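Local coordinates for protein rifamycin polyketide synthase (Amycolatopsis mediterranei, PDB 4LN9) that probably catalyses the dehydration of a polyketide intermediate, serving as the dehydratase domain of the terminal module of the rifamycin synthase, at residues A[36-41]-A[83-88]; A[64-69]-A[196-201]; A[73-78]-A[107-112]; A[114-119]-A[137-142]. One frame throughout, in Å; residues are numbered along the deposited sequence.

Interaction 1: residues A[36-41]-A[83-88]; sequences ADHPLL and LVELAV
The imidazole of His-38 and the carboxylate of Glu-85 meet almost coplanar, their planes 21° apart. Pro-39 CD lies over one face of the ring, 3.3 Å from its plane, and Leu-41 CD1 over the opposite face, both offset toward the rim. Glu-85 CG and Leu-40 CA lie at the edge. The ring plane also holds the main bond: NE2 of His-38 donates to the anti lone pair of Glu-85 OE2 over 2.8 Å, nearly straight at 163°. At the other nitrogen, ND1 of His-38 accepts the backbone N-H of Leu-40 (3.1 Å), so histidine suits this buried spot by donating at one end and accepting at the other. Glu-85 reaches across because its chain bends at chi2 (79°). Gly-233 N and Ile-234 N also bond its carboxylate, spreading its probable charge over three donors. Beside the polar pair, one methyl of Leu-86, CD2, touches Leu-41 CD2 at 3.8 Å and Leu-40 CB at 3.9 Å. Phe-232 stands roughly perpendicular to the His-38 ring. Helix 80-93 is the central helix of a hotdog fold; here it meets the end of strand 34-38, outermost in this chain, while Val-84 and Val-88 pack on strands 98-104 and 263-272.

Interaction 2: residues A[64-69]-A[196-201]; sequences HPWLAD and PTFRAV
Asp-69 and Thr-197 cross at about a right angle, with one carboxylate oxygen, OD2 of Asp-69, taking two hydrogen bonds from the same threonine. Thr-197 OG1 donates to its anti lone pair over a short 2.5 Å, and the backbone N of Thr-197 approaches from above the carboxylate plane at 3.0 Å. Both donors face the same acceptor because OG1 sits beside the backbone N (chi1 -56°), which is why a hydroxyl-bearing residue fits here. The other oxygen, Asp-69 OD1, rests against Pro-196 CD at 3.4 Å.

Next to this polar grip, Trp-66 and Phe-198 meet rim to rim. Their planes are 28° apart and neither ring lies over the other; Trp-66 CZ3 touches Phe-198 CZ at 3.6 Å. Leu-67 CD2 lies over one face of the indole. Phe-198 also brings CD2 to within 3.4 Å of Asp-69 O, an oblique approach, and meets the His-70 ring. The 3-10 turn 65-69 and the loop ahead of strand 201-207 thus join the first half of the chain to the second, beside helix 236-251, consistent with a place between the two hotdog units of the double hotdog fold seen in polyketide synthase dehydratases.

Interaction 3: residues A[73-78]-A[107-112]; sequences RDVVIV and PLVVPR
Ile-77 and Val-109 form a single beta bridge between two extended segments that run 120° apart, in the first half of the double hotdog fold. Two backbone bonds hold it: Val-110 N to Val-76 O, and Val-78 N to Leu-108 O, each 2.9 Å. The second is the straighter, at 169°. With the two segments so splayed, direct pairing ends there.

The tight part is the buried side, where Val-76, Val-78, Leu-108 and Val-110 interlock. Val-76 CG1 presses on Val-110 CB, and Val-78 CG2 reaches both Leu-108 CG, at 3.6 Å, and Val-110 CG2, at 3.8 Å. Val-78 and Leu-108 lie side by side, pointing the same way. Valines suit this place, since beta-branched side chains prefer an extended backbone and set methyls close to the main chain, where one, Val-78 CG2, serves two neighbours; Leu-61 packs against Val-76 and Val-110. A further tie to the fold is Ile-77 O, which accepts from His-70 ND1.

The outer side is looser. Val-75 CG1 and Val-109 CG1 only graze at 4.0 Å, and the exposed Asp-74 lies near Arg-112 without charged contact; one water lies between Asp-74 O and Arg-112 NH2, its bond to the first weak and to the second doubtful. Two others replace the next rung at the ends of the bridge, one joining Val-76 N to Val-110 O and one Val-78 O to Leu-108 N. The arginine chain, bent at chi2 and chi3, doubles back so that Val-76 CG2 sits 3.7 Å above one face of its guanidinium plane.

Interaction 4: residues A[114-119]-A[137-142]; sequences GGVRVQ and SLREDA
Arg-117 and Leu-138 face each other as an antiparallel hydrogen-bonded pair and satisfy each other's backbones. Arg-117 N donates to Leu-138 O over 2.9 Å, and Leu-138 N returns a bond to Arg-117 O over 2.8 Å, at 161°. That second carbonyl is also approached by Ser-137 CA, a CA-H...O contact of 3.1 Å. In the flanking non-hydrogen-bonded pairs, Val-116 with Arg-139 and Val-118 with Ser-137, three residues bond outward instead: Val-116 and Val-118 to Leu-59 and Ser-57, and Ser-137 to Leu-146.

Strands 116-122 and 131-139 are the arms of a beta hairpin in the first hotdog unit; over 116-119 and 137-139 their axes come within 4.6 Å, nearly antiparallel at 167°. On one face Val-116 CG2 packs on Ser-137 CB at 3.7 Å, lying anti to its own backbone N. The small serine lets that methyl come close, and its OG is hydrogen-bonded to His-148 NE2. On the other face the aliphatic base of Arg-117 lies against Leu-138, CB to CB at 4.2 Å, and both touch Trp-145. This face also meets the second subunit, where Gln-119 NE2 donates to Gln-46 O of that chain.

From the strand's last residue, a type I turn runs from Arg-139 to Ala-142, closed by Ala-142 N to Arg-139 O. Glu-140 reaches back, extended beyond CG, so that OE2 accepts a weak bond from Gly-115 N (3.1 Å, 135°). Gly-114 has backbone angles a side chain would hardly allow, and Gly-115, lacking one, leaves its N-H accessible to the carboxylate, whose OE2 also has a stronger partner, the salt-bridged Arg-58.

Interactions 1, 2 and 3 touch one another; interaction 2, tying the two chain halves, probably lies nearest the join of the hotdog units, where dehydratases of this family generally carry their active site. Interactions 1 and 2, centres about 17 Å apart, meet where Leu-40 CD2 packs on Trp-66 CZ2 at 3.9 Å. Interaction 3 connects to interaction 1 through Leu-83 CD2 and Leu-108 CD2 (4.0 Å), and to interaction 2 where Ala-68 CA rests on Val-76 CG2 (3.9 Å). Interaction 4 lies farther out, about 21 Å from interaction 2 between centres, but Leu-108 CD1 reaches Ser-137 CB at 3.8 Å. Segment 107-112 therefore bridges the hairpin to the interior. His-70 meets both interactions 2 and 3.

Interaction 1: residues A[36-41]-A[83-88]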
# COMPACT_ATOMS: atom_id res chain seq x y z
N ALA A 36 11.39 1.15 -0.05
CA ALA A 36 11.70 -0.07 -0.78
C ALA A 36 13.20 -0.27 -0.95
O ALA A 36 13.67 -1.37 -1.24
CB ALA A 36 11.00 -0.07 -2.14
N ASP A 37 13.96 0.81 -0.73
CA ASP A 37 15.40 0.83 -1.01
C ASP A 37 15.76 0.17 -2.34
O ASP A 37 16.57 -0.76 -2.38
CB ASP A 37 16.18 0.18 0.14
CG ASP A 37 17.66 0.52 0.10
OD1 ASP A 37 18.04 1.49 -0.59
OD2 ASP A 37 18.45 -0.18 0.78
N HIS A 38 15.24 0.72 -3.43
CA HIS A 38 15.32 0.08 -4.74
C HIS A 38 15.16 1.11 -5.82
O HIS A 38 14.39 2.06 -5.65
CB HIS A 38 14.23 -0.98 -4.85
CG HIS A 38 14.34 -1.84 -6.08
ND1 HIS A 38 13.90 -1.43 -7.29
CD2 HIS A 38 14.90 -3.10 -6.27
CE1 HIS A 38 14.14 -2.40 -8.20
NE2 HIS A 38 14.76 -3.42 -7.57
N PRO A 39 15.91 0.99 -6.93
CA PRO A 39 15.95 2.12 -7.86
C PRO A 39 14.66 2.30 -8.68
O PRO A 39 14.51 3.32 -9.34
CB PRO A 39 17.12 1.78 -8.79
CG PRO A 39 17.92 0.74 -8.07
CD PRO A 39 16.93 -0.03 -7.25
N LEU A 40 13.78 1.30 -8.68
CA LEU A 40 12.55 1.38 -9.47
C LEU A 40 11.29 1.44 -8.61
O LEU A 40 10.18 1.44 -9.15
CB LEU A 40 12.45 0.21 -10.45
CG LEU A 40 13.49 0.15 -11.57
CD1 LEU A 40 13.37 -1.16 -12.34
CD2 LEU A 40 13.35 1.34 -12.51
N LEU A 41 11.45 1.27 -7.31
CA LEU A 41 10.31 1.12 -6.41
C LEU A 41 10.44 2.13 -5.28
O LEU A 41 11.53 2.37 -4.77
CB LEU A 41 10.27 -0.29 -5.83
CG LEU A 41 9.97 -1.44 -6.79
CD1 LEU A 41 10.09 -2.78 -6.08
CD2 LEU A 41 8.60 -1.28 -7.42
N LEU A 83 10.37 -6.03 -15.27
CA LEU A 83 9.23 -6.63 -14.60
C LEU A 83 9.64 -7.85 -13.79
O LEU A 83 9.22 -8.02 -12.64
CB LEU A 83 8.15 -7.01 -15.63
CG LEU A 83 7.59 -5.82 -16.40
CD1 LEU A 83 6.43 -6.24 -17.29
CD2 LEU A 83 7.16 -4.72 -15.43
N VAL A 84 10.53 -8.66 -14.35
CA VAL A 84 11.13 -9.78 -13.64
C VAL A 84 11.83 -9.34 -12.36
O VAL A 84 11.64 -9.94 -11.30
CB VAL A 84 12.13 -10.55 -14.53
CG1 VAL A 84 12.93 -11.54 -13.70
CG2 VAL A 84 11.40 -11.26 -15.66
N GLU A 85 12.60 -8.26 -12.45
CA GLU A 85 13.32 -7.74 -11.29
C GLU A 85 12.36 -7.25 -10.20
O GLU A 85 12.58 -7.48 -9.02
CB GLU A 85 14.29 -6.61 -11.69
CG GLU A 85 14.69 -5.67 -10.56
CD GLU A 85 15.76 -6.25 -9.64
OE1 GLU A 85 16.29 -7.34 -9.96
OE2 GLU A 85 16.07 -5.63 -8.61
N LEU A 86 11.31 -6.56 -10.62
CA LEU A 86 10.28 -6.11 -9.70
C LEU A 86 9.65 -7.30 -8.98
O LEU A 86 9.45 -7.27 -7.77
CB LEU A 86 9.21 -5.31 -10.44
CG LEU A 86 9.72 -4.05 -11.14
CD1 LEU A 86 8.59 -3.32 -11.84
CD2 LEU A 86 10.44 -3.14 -10.16
N ALA A 87 9.31 -8.33 -9.75
CA ALA A 87 8.63 -9.50 -9.21
C ALA A 87 9.52 -10.21 -8.20
O ALA A 87 9.08 -10.54 -7.10
CB ALA A 87 8.25 -10.46 -10.33
N VAL A 88 10.79 -10.37 -8.54
CA VAL A 88 11.70 -11.08 -7.65
C VAL A 88 12.06 -10.26 -6.41
O VAL A 88 12.14 -10.81 -5.31
CB VAL A 88 12.97 -11.56 -8.37
CG1 VAL A 88 13.98 -12.07 -7.37
CG2 VAL A 88 12.61 -12.63 -9.39

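Interaction 2: residues A[64-69]-A[196-201]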
# COMPACT_ATOMS: atom_id res chain seq x y z
N HIS A 64 13.90 8.54 -14.14
CA HIS A 64 14.57 7.30 -14.52
C HIS A 64 15.02 7.37 -15.96
O HIS A 64 14.47 6.69 -16.82
CB HIS A 64 13.65 6.11 -14.29
CG HIS A 64 13.17 5.97 -12.86
ND1 HIS A 64 12.03 6.52 -12.42
CD2 HIS A 64 13.77 5.38 -11.75
CE1 HIS A 64 11.89 6.29 -11.10
NE2 HIS A 64 12.96 5.58 -10.70
N PRO A 65 15.98 8.27 -16.25
CA PRO A 65 16.37 8.63 -17.61
C PRO A 65 16.82 7.42 -18.41
O PRO A 65 16.53 7.32 -19.61
CB PRO A 65 17.54 9.59 -17.40
CG PRO A 65 17.34 10.14 -16.02
CD PRO A 65 16.76 9.01 -15.24
N TRP A 66 17.38 6.44 -17.72
CA TRP A 66 17.97 5.28 -18.38
C TRP A 66 16.94 4.35 -18.98
O TRP A 66 17.23 3.65 -19.95
CB TRP A 66 18.89 4.55 -17.40
CG TRP A 66 18.14 3.77 -16.36
CD1 TRP A 66 17.87 4.14 -15.04
CD2 TRP A 66 17.59 2.42 -16.49
NE1 TRP A 66 17.18 3.15 -14.39
CE2 TRP A 66 16.99 2.09 -15.20
CE3 TRP A 66 17.52 1.51 -17.53
CZ2 TRP A 66 16.38 0.87 -14.98
CZ3 TRP A 66 16.91 0.28 -17.29
CH2 TRP A 66 16.33 -0.02 -16.05
N LEU A 67 15.68 4.55 -18.60
CA LEU A 67 14.58 3.81 -19.21
C LEU A 67 14.42 4.17 -20.69
O LEU A 67 13.96 3.36 -21.49
CB LEU A 67 13.27 4.04 -18.46
CG LEU A 67 13.16 3.59 -17.00
CD1 LEU A 67 11.82 4.02 -16.41
CD2 LEU A 67 13.34 2.08 -16.88
N ALA A 68 14.83 5.38 -21.05
CA ALA A 68 14.80 5.81 -22.44
C ALA A 68 15.68 4.92 -23.32
O ALA A 68 15.44 4.78 -24.52
CB ALA A 68 15.22 7.27 -22.57
N ASP A 69 16.61 4.20 -22.68
CA ASP A 69 17.54 3.35 -23.42
C ASP A 69 16.95 2.00 -23.84
O ASP A 69 17.62 1.19 -24.47
CB ASP A 69 18.82 3.13 -22.61
CG ASP A 69 19.74 4.34 -22.66
OD1 ASP A 69 19.47 5.25 -23.47
OD2 ASP A 69 20.69 4.39 -21.85
N PRO A 196 22.55 3.23 -24.84
CA PRO A 196 23.84 2.91 -24.23
C PRO A 196 23.74 2.00 -23.01
O PRO A 196 24.61 1.16 -22.81
CB PRO A 196 24.37 4.29 -23.82
CG PRO A 196 23.76 5.22 -24.80
CD PRO A 196 22.40 4.67 -25.09
N THR A 197 22.74 2.23 -22.16
CA THR A 197 22.58 1.39 -20.98
C THR A 197 22.41 -0.08 -21.34
O THR A 197 22.94 -0.96 -20.65
CB THR A 197 21.38 1.84 -20.11
OG1 THR A 197 21.54 3.22 -19.76
CG2 THR A 197 21.31 1.01 -18.84
N PHE A 198 21.75 -0.35 -22.46
CA PHE A 198 21.41 -1.73 -22.81
C PHE A 198 22.40 -2.36 -23.78
O PHE A 198 22.34 -3.56 -24.03
CB PHE A 198 20.00 -1.81 -23.38
CG PHE A 198 18.92 -1.70 -22.35
CD1 PHE A 198 18.21 -2.82 -21.94
CD2 PHE A 198 18.67 -0.49 -21.73
CE1 PHE A 198 17.23 -2.71 -20.97
CE2 PHE A 198 17.69 -0.38 -20.76
CZ PHE A 198 16.98 -1.50 -20.37
N ARG A 199 23.27 -1.54 -24.37
CA ARG A 199 24.27 -2.08 -25.29
C ARG A 199 25.44 -2.69 -24.53
O ARG A 199 26.51 -2.10 -24.44
CB ARG A 199 24.72 -1.01 -26.29
CG ARG A 199 23.65 -0.66 -27.31
CD ARG A 199 24.20 0.14 -28.48
NE ARG A 199 24.85 1.37 -28.04
CZ ARG A 199 24.28 2.57 -28.08
NH1 ARG A 199 23.06 2.72 -28.57
NH2 ARG A 199 24.94 3.63 -27.61
N ALA A 200 25.18 -3.82 -23.87
CA ALA A 200 26.12 -4.36 -22.90
C ALA A 200 26.77 -5.66 -23.38
O ALA A 200 27.58 -6.25 -22.66
CB ALA A 200 25.43 -4.58 -21.56
N VAL A 201 26.38 -6.13 -24.55
CA VAL A 201 26.99 -7.33 -25.11
C VAL A 201 28.39 -7.02 -25.64
O VAL A 201 28.56 -6.20 -26.53
CB VAL A 201 26.13 -7.93 -26.24
CG1 VAL A 201 26.82 -9.14 -26.84
CG2 VAL A 201 24.75 -8.30 -25.72

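Interaction 3: residues A[73-78]-A[107-112]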
# COMPACT_ATOMS: atom_id res chain seq x y z
N ARG A 73 10.24 0.58 -31.39
CA ARG A 73 9.68 1.57 -32.31
C ARG A 73 9.51 2.93 -31.64
O ARG A 73 8.42 3.51 -31.63
CB ARG A 73 8.35 1.08 -32.89
CG ARG A 73 8.50 -0.05 -33.89
CD ARG A 73 7.41 -1.10 -33.70
NE ARG A 73 7.62 -2.27 -34.54
CZ ARG A 73 6.81 -3.32 -34.58
NH1 ARG A 73 5.73 -3.35 -33.81
NH2 ARG A 73 7.07 -4.34 -35.38
N ASP A 74 10.60 3.42 -31.05
CA ASP A 74 10.65 4.76 -30.46
C ASP A 74 9.62 5.01 -29.35
O ASP A 74 9.48 6.14 -28.88
CB ASP A 74 10.56 5.84 -31.54
CG ASP A 74 11.84 5.95 -32.35
OD1 ASP A 74 12.63 6.89 -32.09
OD2 ASP A 74 12.07 5.10 -33.23
N VAL A 75 9.04 3.93 -28.83
CA VAL A 75 8.23 4.02 -27.61
C VAL A 75 8.99 3.42 -26.43
O VAL A 75 9.31 2.23 -26.43
CB VAL A 75 6.90 3.24 -27.78
CG1 VAL A 75 6.04 3.39 -26.54
CG2 VAL A 75 6.16 3.72 -29.02
N VAL A 76 9.27 4.24 -25.41
CA VAL A 76 9.86 3.72 -24.18
C VAL A 76 8.93 2.74 -23.48
O VAL A 76 7.79 3.08 -23.15
CB VAL A 76 10.24 4.85 -23.19
CG1 VAL A 76 10.87 4.26 -21.93
CG2 VAL A 76 11.18 5.84 -23.86
N ILE A 77 9.37 1.49 -23.35
CA ILE A 77 8.63 0.47 -22.60
C ILE A 77 9.56 -0.24 -21.61
O ILE A 77 10.73 -0.48 -21.92
CB ILE A 77 7.98 -0.57 -23.54
CG1 ILE A 77 9.02 -1.54 -24.09
CG2 ILE A 77 7.24 0.13 -24.68
CD1 ILE A 77 8.46 -2.56 -25.05
N VAL A 78 9.09 -0.45 -20.38
CA VAL A 78 9.90 -1.15 -19.39
C VAL A 78 10.18 -2.57 -19.88
O VAL A 78 9.27 -3.23 -20.40
CB VAL A 78 9.22 -1.21 -18.01
CG1 VAL A 78 10.01 -2.09 -17.05
CG2 VAL A 78 9.07 0.20 -17.43
N PRO A 107 2.63 -4.23 -22.59
CA PRO A 107 3.81 -3.38 -22.38
C PRO A 107 3.57 -2.30 -21.33
O PRO A 107 2.52 -1.65 -21.33
CB PRO A 107 4.03 -2.75 -23.75
CG PRO A 107 3.48 -3.75 -24.71
CD PRO A 107 2.28 -4.34 -24.02
N LEU A 108 4.52 -2.14 -20.41
CA LEU A 108 4.50 -1.03 -19.46
C LEU A 108 5.14 0.21 -20.08
O LEU A 108 6.35 0.41 -19.99
CB LEU A 108 5.23 -1.43 -18.17
CG LEU A 108 5.51 -0.38 -17.08
CD1 LEU A 108 4.42 0.69 -17.04
CD2 LEU A 108 5.67 -1.05 -15.72
N VAL A 109 4.33 0.97 -20.82
CA VAL A 109 4.82 2.14 -21.53
C VAL A 109 5.19 3.25 -20.54
O VAL A 109 4.42 3.56 -19.64
CB VAL A 109 3.76 2.69 -22.50
CG1 VAL A 109 4.21 4.02 -23.09
CG2 VAL A 109 3.49 1.67 -23.60
N VAL A 110 6.39 3.79 -20.69
CA VAL A 110 6.76 5.01 -19.96
C VAL A 110 6.52 6.22 -20.85
O VAL A 110 6.97 6.25 -22.00
CB VAL A 110 8.23 4.99 -19.52
CG1 VAL A 110 8.53 6.17 -18.62
CG2 VAL A 110 8.56 3.68 -18.81
N PRO A 111 5.70 7.17 -20.37
CA PRO A 111 5.32 8.35 -21.15
C PRO A 111 6.48 9.33 -21.33
O PRO A 111 7.22 9.58 -20.38
CB PRO A 111 4.21 8.98 -20.29
CG PRO A 111 4.50 8.52 -18.90
CD PRO A 111 5.07 7.14 -19.04
N ARG A 112 6.62 9.88 -22.53
CA ARG A 112 7.75 10.76 -22.84
C ARG A 112 7.71 12.05 -22.02
O ARG A 112 8.76 12.63 -21.74
CB ARG A 112 7.83 11.07 -24.34
CG ARG A 112 9.15 11.67 -24.79
CD ARG A 112 10.33 10.73 -24.58
NE ARG A 112 10.45 9.73 -25.64
CZ ARG A 112 11.55 9.04 -25.90
NH1 ARG A 112 12.66 9.26 -25.21
NH2 ARG A 112 11.55 8.12 -26.86
O HOH W 1 12.30 6.43 -28.44
O HOH W 2 7.73 6.90 -24.42
O HOH W 3 6.56 -3.92 -20.47

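Interaction 4: residues A[114-119]-A[137-142]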
# COMPACT_ATOMS: atom_id res chain seq x y z
N GLY A 114 5.69 13.35 -18.12
CA GLY A 114 4.84 12.97 -17.00
C GLY A 114 5.33 11.71 -16.31
O GLY A 114 6.47 11.30 -16.49
N GLY A 115 4.46 11.11 -15.50
CA GLY A 115 4.80 9.89 -14.79
C GLY A 115 3.78 8.79 -15.02
O GLY A 115 2.71 9.04 -15.57
N VAL A 116 4.16 7.56 -14.69
CA VAL A 116 3.19 6.48 -14.59
C VAL A 116 3.33 5.78 -13.24
O VAL A 116 4.44 5.60 -12.74
CB VAL A 116 3.36 5.45 -15.73
CG1 VAL A 116 4.76 4.86 -15.72
CG2 VAL A 116 2.30 4.36 -15.62
N ARG A 117 2.20 5.62 -12.56
CA ARG A 117 2.19 4.98 -11.25
C ARG A 117 2.29 3.48 -11.45
O ARG A 117 1.68 2.93 -12.37
CB ARG A 117 0.90 5.33 -10.51
CG ARG A 117 0.81 4.75 -9.11
CD ARG A 117 -0.41 5.27 -8.38
NE ARG A 117 -0.25 6.66 -7.95
CZ ARG A 117 -1.24 7.43 -7.53
NH1 ARG A 117 -2.48 6.97 -7.50
NH2 ARG A 117 -0.99 8.69 -7.16
N VAL A 118 3.18 2.83 -10.70
CA VAL A 118 3.37 1.39 -10.83
C VAL A 118 3.10 0.67 -9.52
O VAL A 118 3.36 1.20 -8.44
CB VAL A 118 4.79 1.03 -11.33
CG1 VAL A 118 4.95 -0.48 -11.42
CG2 VAL A 118 5.04 1.68 -12.69
N GLN A 119 2.53 -0.52 -9.62
CA GLN A 119 2.25 -1.30 -8.43
C GLN A 119 2.61 -2.76 -8.60
O GLN A 119 2.27 -3.38 -9.60
CB GLN A 119 0.79 -1.15 -8.02
CG GLN A 119 0.51 -1.68 -6.63
CD GLN A 119 -0.93 -1.48 -6.22
OE1 GLN A 119 -1.68 -2.44 -6.05
NE2 GLN A 119 -1.31 -0.23 -5.99
N SER A 137 -0.09 -0.76 -13.71
CA SER A 137 0.25 0.65 -13.88
C SER A 137 -0.99 1.53 -14.05
O SER A 137 -2.01 1.09 -14.57
CB SER A 137 1.21 0.84 -15.05
OG SER A 137 0.54 0.66 -16.29
N LEU A 138 -0.84 2.79 -13.64
CA LEU A 138 -1.88 3.80 -13.80
C LEU A 138 -1.26 5.08 -14.34
O LEU A 138 -0.52 5.77 -13.63
CB LEU A 138 -2.55 4.08 -12.46
CG LEU A 138 -3.70 5.09 -12.47
CD1 LEU A 138 -4.87 4.56 -13.29
CD2 LEU A 138 -4.15 5.42 -11.05
N ARG A 139 -1.48 5.35 -15.62
CA ARG A 139 -1.04 6.60 -16.24
C ARG A 139 -1.75 7.80 -15.62
O ARG A 139 -2.92 7.72 -15.25
CB ARG A 139 -1.29 6.56 -17.75
CG ARG A 139 -0.52 5.47 -18.48
CD ARG A 139 0.78 6.02 -19.06
NE ARG A 139 1.12 5.38 -20.33
CZ ARG A 139 0.94 5.94 -21.52
NH1 ARG A 139 0.46 7.18 -21.60
NH2 ARG A 139 1.23 5.27 -22.62
N GLU A 140 -1.04 8.92 -15.53
CA GLU A 140 -1.59 10.14 -14.94
C GLU A 140 -2.96 10.49 -15.50
O GLU A 140 -3.83 11.02 -14.79
CB GLU A 140 -0.63 11.32 -15.15
CG GLU A 140 0.52 11.36 -14.16
CD GLU A 140 1.40 12.58 -14.35
OE1 GLU A 140 1.04 13.46 -15.17
OE2 GLU A 140 2.45 12.67 -13.68
N ASP A 141 -3.12 10.32 -16.81
CA ASP A 141 -4.36 10.64 -17.50
C ASP A 141 -5.45 9.62 -17.17
O ASP A 141 -6.63 9.95 -17.11
CB ASP A 141 -4.12 10.69 -19.01
CG ASP A 141 -3.14 9.63 -19.48
OD1 ASP A 141 -3.59 8.53 -19.86
OD2 ASP A 141 -1.92 9.89 -19.45
N ALA A 142 -5.03 8.40 -16.84
CA ALA A 142 -5.93 7.24 -16.84
C ALA A 142 -6.96 7.27 -15.71
O ALA A 142 -6.82 8.01 -14.74
CB ALA A 142 -5.13 5.94 -16.80